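Local coordinates for protein fumarate reductase iron-sulfur subunit (Mycolicibacterium smegmatis, PDB 7D6V) that probably relays electrons through three iron-sulfur clusters, from the flavoprotein subunit toward the quinone in the membrane part of succinate dehydrogenase, at residues B[8-13]-B[35-40]. Numbering follows the deposited sequence.
Sequences LRVWRG and DIIHRL
Leu8 reaches from the strand toward the helix and meets Ile36 methyl to methyl. Its CB leaves the strand on the helix side but stops 5.9 Å from Ile36 CG2, too far to touch. At the next step CG sits anti to the carbonyl carbon (chi1 -66°), which carries the branch across the gap. From there CD1 makes the contact, 3.7 Å from Ile36 CG2, the two side chains crossing at a slant. The other tip, CD2, stays further back, 4.8 Å from the same Ile36 CG2. The longer arm of Ile36 leads off in another direction, so its short CG2 branch, anti to its own backbone N, is what faces the strand.

Two residues along, Val10 points the same way as Leu8 and offers CG2 to two residues on adjacent turns of the helix, Ile37 and Leu40. Ile37 CD1 lies 4.2 Å from Val10 CG2; the end of the Ile37 side chain bends inward to get there. Leu40, one turn beyond Ile36, brings CD2 to 4.5 Å from Val10 CG2, a looser touch. All five side chains are buried, no hydrogen bond joins the segments, and the interface is purely apolar. The axes pass 11.6 Å apart at 78°, nearly perpendicular, which limits the meeting to these few residues.

Arg9 and Trp11 alternate onto the other face of the strand, where both pack on the membrane anchor subunit, while Asp35 and Arg39 on the helix touch Leu257 of subunit A. Strand 4-14 is central in its sheet, between strands 17-27 and 86-87. The bound [2Fe-2S] cluster lies about 11 Å from the side chain of Ile37. A helix laid across a mixed sheet in this way is characteristic of the beta-grasp fold of the [2Fe-2S] ferredoxin domain.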
loop_
_atom_site.group_PDB
_atom_site.type_symbol
_atom_site.label_atom_id
_atom_site.label_comp_id
_atom_site.label_asym_id
_atom_site.label_seq_id
_atom_site.Cartn_x
_atom_site.Cartn_y
_atom_site.Cartn_z
ATOM N N LEU B 8 25.516 -4.113 -11.978
ATOM C CA LEU B 8 24.790 -4.671 -10.850
ATOM C C LEU B 8 25.631 -5.743 -10.170
ATOM O O LEU B 8 26.523 -6.343 -10.772
ATOM C CB LEU B 8 23.456 -5.267 -11.300
ATOM C CG LEU B 8 22.399 -4.311 -11.844
ATOM C CD1 LEU B 8 21.212 -5.097 -12.363
ATOM C CD2 LEU B 8 21.965 -3.335 -10.771
ATOM N N ARG B 9 25.343 -5.968 -8.890
ATOM C CA ARG B 9 26.078 -6.934 -8.087
ATOM C C ARG B 9 25.067 -7.745 -7.264
ATOM O O ARG B 9 25.092 -7.784 -6.040
ATOM C CB ARG B 9 27.154 -6.235 -7.254
ATOM C CG ARG B 9 28.050 -7.181 -6.487
ATOM C CD ARG B 9 29.131 -6.476 -5.678
ATOM N NE ARG B 9 28.615 -5.685 -4.570
ATOM C CZ ARG B 9 29.359 -4.860 -3.841
ATOM N NH1 ARG B 9 30.648 -4.729 -4.109
ATOM N NH2 ARG B 9 28.821 -4.174 -2.844
ATOM N N VAL B 10 24.102 -8.351 -7.964
ATOM C CA VAL B 10 22.973 -9.032 -7.334
ATOM C C VAL B 10 23.432 -10.258 -6.550
ATOM O O VAL B 10 24.304 -11.016 -6.992
ATOM C CB VAL B 10 21.946 -9.421 -8.412
ATOM C CG1 VAL B 10 20.801 -10.223 -7.819
ATOM C CG2 VAL B 10 21.428 -8.186 -9.121
ATOM N N TRP B 11 22.823 -10.465 -5.378
ATOM C CA TRP B 11 23.131 -11.610 -4.525
ATOM C C TRP B 11 22.387 -12.857 -4.999
ATOM O O TRP B 11 21.172 -12.821 -5.212
ATOM C CB TRP B 11 22.756 -11.301 -3.074
ATOM C CG TRP B 11 23.185 -12.351 -2.086
ATOM C CD1 TRP B 11 24.364 -12.401 -1.408
ATOM C CD2 TRP B 11 22.437 -13.501 -1.667
ATOM N NE1 TRP B 11 24.401 -13.504 -0.597
ATOM C CE2 TRP B 11 23.230 -14.199 -0.739
ATOM C CE3 TRP B 11 21.178 -14.010 -1.990
ATOM C CZ2 TRP B 11 22.803 -15.373 -0.129
ATOM C CZ3 TRP B 11 20.758 -15.174 -1.387
ATOM C CH2 TRP B 11 21.567 -15.844 -0.468
ATOM N N ARG B 12 23.116 -13.962 -5.154
ATOM C CA ARG B 12 22.550 -15.238 -5.573
ATOM C C ARG B 12 22.844 -16.307 -4.531
ATOM O O ARG B 12 23.935 -16.341 -3.958
ATOM C CB ARG B 12 23.111 -15.691 -6.930
ATOM C CG ARG B 12 23.075 -14.656 -8.029
ATOM C CD ARG B 12 21.664 -14.325 -8.468
ATOM N NE ARG B 12 20.846 -15.512 -8.691
ATOM C CZ ARG B 12 20.707 -16.122 -9.863
ATOM N NH1 ARG B 12 19.936 -17.192 -9.968
ATOM N NH2 ARG B 12 21.346 -15.670 -10.930
ATOM N N GLY B 13 21.881 -17.181 -4.292
ATOM C CA GLY B 13 22.073 -18.291 -3.384
ATOM C C GLY B 13 20.768 -18.682 -2.724
ATOM O O GLY B 13 19.692 -18.264 -3.138
ATOM N N ASP B 35 12.680 -2.738 -13.095
ATOM C CA ASP B 35 12.754 -2.901 -14.545
ATOM C C ASP B 35 14.084 -3.513 -14.965
ATOM O O ASP B 35 14.132 -4.363 -15.863
ATOM C CB ASP B 35 12.546 -1.561 -15.248
ATOM C CG ASP B 35 11.239 -0.899 -14.876
ATOM O OD1 ASP B 35 11.229 0.337 -14.706
ATOM O OD2 ASP B 35 10.221 -1.612 -14.751
ATOM N N ILE B 36 15.178 -3.083 -14.336
ATOM C CA ILE B 36 16.487 -3.644 -14.650
ATOM C C ILE B 36 16.540 -5.114 -14.259
ATOM O O ILE B 36 17.125 -5.941 -14.968
ATOM C CB ILE B 36 17.590 -2.827 -13.956
ATOM C CG1 ILE B 36 17.312 -1.332 -14.100
ATOM C CG2 ILE B 36 18.945 -3.163 -14.532
ATOM C CD1 ILE B 36 17.346 -0.837 -15.522
ATOM N N ILE B 37 15.923 -5.463 -13.130
ATOM C CA ILE B 37 15.865 -6.860 -12.709
ATOM C C ILE B 37 15.058 -7.684 -13.704
ATOM O O ILE B 37 15.423 -8.819 -14.032
ATOM C CB ILE B 37 15.294 -6.962 -11.283
ATOM C CG1 ILE B 37 16.170 -6.184 -10.304
ATOM C CG2 ILE B 37 15.186 -8.409 -10.850
ATOM C CD1 ILE B 37 17.538 -6.785 -10.093
ATOM N N HIS B 38 13.946 -7.132 -14.194
ATOM C CA HIS B 38 13.139 -7.836 -15.187
ATOM C C HIS B 38 13.910 -8.046 -16.484
ATOM O O HIS B 38 13.823 -9.115 -17.102
ATOM C CB HIS B 38 11.851 -7.063 -15.455
ATOM C CG HIS B 38 10.847 -7.162 -14.350
ATOM N ND1 HIS B 38 9.740 -6.347 -14.277
ATOM C CD2 HIS B 38 10.787 -7.978 -13.272
ATOM C CE1 HIS B 38 9.039 -6.657 -13.202
ATOM N NE2 HIS B 38 9.653 -7.643 -12.574
ATOM N N ARG B 39 14.657 -7.032 -16.923
ATOM C CA ARG B 39 15.476 -7.182 -18.121
ATOM C C ARG B 39 16.553 -8.241 -17.924
ATOM O O ARG B 39 16.824 -9.042 -18.829
ATOM C CB ARG B 39 16.104 -5.844 -18.502
ATOM C CG ARG B 39 16.640 -5.808 -19.918
ATOM C CD ARG B 39 17.409 -4.535 -20.196
ATOM N NE ARG B 39 16.793 -3.373 -19.566
ATOM C CZ ARG B 39 15.790 -2.679 -20.092
ATOM N NH1 ARG B 39 15.277 -3.030 -21.261
ATOM N NH2 ARG B 39 15.296 -1.634 -19.446
ATOM N N LEU B 40 17.176 -8.263 -16.745
ATOM C CA LEU B 40 18.170 -9.289 -16.450
ATOM C C LEU B 40 17.545 -10.679 -16.449
ATOM O O LEU B 40 18.161 -11.646 -16.911
ATOM C CB LEU B 40 18.835 -8.987 -15.109
ATOM C CG LEU B 40 20.013 -9.864 -14.699
ATOM C CD1 LEU B 40 21.189 -9.640 -15.622
ATOM C CD2 LEU B 40 20.395 -9.582 -13.259
#